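Local coordinates for protein fructose-bisphosphate aldolase class I (Thermoproteus tenax, PDB 1W8S) that belongs to the DeoC/LacD family of aldolases, enzymes built on a TIM barrel, at residues Ala165-Ala168 and Leu169-Ala173. The protein carries 2 engineered substitutions. Sequence-based numbering, arbitrary orientation.
Sequences ARIA and LELGA
Arg166 swings its CG opposite its own backbone N (chi1 -175°) and then bends at chi2, while Glu170, one turn on, holds CG beside its backbone N (chi1 -61°) and bends at chi2 as well; the two chains thereby meet in an i to i+4 salt bridge. NE of Arg166 donates to OE2 of Glu170 over 2.7 Å in a fairly straight bond, the carboxylate oxygen lying at the guanidinium edge. OE2 is approached on its anti side, and the two planes are turned 38° apart. A water donates to OE2 and accepts from NH2 of Arg166 at 3.1 Å, a second link that would limit rotation of the two groups. CD2 of Leu169 lies over one guanidinium face, 4.0 Å from NH1 of Arg166. Further round the helix, Ile167 and Leu171 run side by side, CG2 of Ile167 lying 3.6 Å from CD1 of Leu171.

The helix stops in a Schellman motif. Gly172 takes a positive phi, backbone angles that call for glycine; Ala173 N reaches back to Ala168 O at 3.0 Å and Gly172 N to Leu169 O at 3.3 Å. The turn brings CB of Ala173 to 4.1 Å from CB of Ala168.

Outward, Arg166 NH1 also bonds Val193 O of its own chain and Ala41 O of the second subunit, whose Gln61 packs on Glu170, so the ion pair is buried at a subunit interface. On the barrel side, Ala168 touches Val143 of strand 141-145 and Met176 of strand 175-179, the two parallel strands that helix 158-171 links in a beta-alpha-beta unit.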
loop_
_atom_site.group_PDB
_atom_site.type_symbol
_atom_site.label_atom_id
_atom_site.label_comp_id
_atom_site.label_asym_id
_atom_site.label_seq_id
_atom_site.Cartn_x
_atom_site.Cartn_y
_atom_site.Cartn_z
ATOM N N ALA E 165 5.116 27.371 5.005
ATOM C CA ALA E 165 3.980 28.041 5.591
ATOM C C ALA E 165 2.780 27.966 4.647
ATOM O O ALA E 165 1.655 27.689 5.071
ATOM C CB ALA E 165 4.338 29.492 5.879
ATOM N N ARG E 166 3.011 28.207 3.369
ATOM C CA ARG E 166 1.890 28.275 2.436
ATOM C C ARG E 166 1.287 26.857 2.330
ATOM O O ARG E 166 0.066 26.714 2.289
ATOM C CB ARG E 166 2.287 28.782 1.052
ATOM C CG ARG E 166 1.083 28.961 0.111
ATOM C CD ARG E 166 -0.072 29.742 0.716
ATOM N NE ARG E 166 -1.058 30.118 -0.288
ATOM C CZ ARG E 166 -1.559 31.342 -0.452
ATOM N NH1 ARG E 166 -1.209 32.366 0.334
ATOM N NH2 ARG E 166 -2.417 31.555 -1.416
ATOM N N ILE E 167 2.133 25.833 2.271
ATOM C CA ILE E 167 1.635 24.439 2.152
ATOM C C ILE E 167 0.716 24.090 3.328
ATOM O O ILE E 167 -0.325 23.467 3.159
ATOM C CB ILE E 167 2.784 23.442 2.081
ATOM C CG1 ILE E 167 3.545 23.568 0.777
ATOM C CG2 ILE E 167 2.246 22.003 2.169
ATOM C CD1 ILE E 167 4.954 22.985 0.833
ATOM N N ALA E 168 1.082 24.527 4.526
ATOM C CA ALA E 168 0.291 24.231 5.704
ATOM C C ALA E 168 -1.093 24.867 5.609
ATOM O O ALA E 168 -2.094 24.235 5.899
ATOM C CB ALA E 168 1.015 24.661 6.937
ATOM N N LEU E 169 -1.147 26.117 5.146
ATOM C CA LEU E 169 -2.418 26.752 4.904
ATOM C C LEU E 169 -3.243 26.007 3.873
ATOM O O LEU E 169 -4.397 25.755 4.091
ATOM C CB LEU E 169 -2.212 28.203 4.455
ATOM C CG LEU E 169 -3.432 28.933 3.873
ATOM C CD1 LEU E 169 -4.488 29.168 4.914
ATOM C CD2 LEU E 169 -2.972 30.259 3.239
ATOM N N GLU E 170 -2.626 25.665 2.758
ATOM C CA GLU E 170 -3.306 25.024 1.639
ATOM C C GLU E 170 -3.918 23.657 2.009
ATOM O O GLU E 170 -4.986 23.283 1.507
ATOM C CB GLU E 170 -2.333 24.869 0.469
ATOM C CG GLU E 170 -1.783 26.196 -0.049
ATOM C CD GLU E 170 -2.599 26.857 -1.130
ATOM O OE1 GLU E 170 -3.559 26.246 -1.620
ATOM O OE2 GLU E 170 -2.237 28.007 -1.515
ATOM N N LEU E 171 -3.232 22.917 2.867
ATOM C CA LEU E 171 -3.661 21.557 3.248
ATOM C C LEU E 171 -4.695 21.504 4.407
ATOM O O LEU E 171 -5.230 20.430 4.717
ATOM C CB LEU E 171 -2.443 20.692 3.560
ATOM C CG LEU E 171 -1.553 20.377 2.343
ATOM C CD1 LEU E 171 -0.374 19.653 2.782
ATOM C CD2 LEU E 171 -2.244 19.607 1.228
ATOM N N GLY E 172 -4.957 22.645 5.035
ATOM C CA GLY E 172 -6.044 22.799 5.988
ATOM C C GLY E 172 -5.605 22.977 7.443
ATOM O O GLY E 172 -6.403 22.781 8.346
ATOM N N ALA E 173 -4.357 23.331 7.677
ATOM C CA ALA E 173 -3.872 23.619 9.041
ATOM C C ALA E 173 -4.733 24.686 9.662
ATOM O O ALA E 173 -5.113 25.677 8.998
ATOM C CB ALA E 173 -2.449 24.084 9.028
HETATM O O HOH W 1 -2.640 29.387 -3.608
#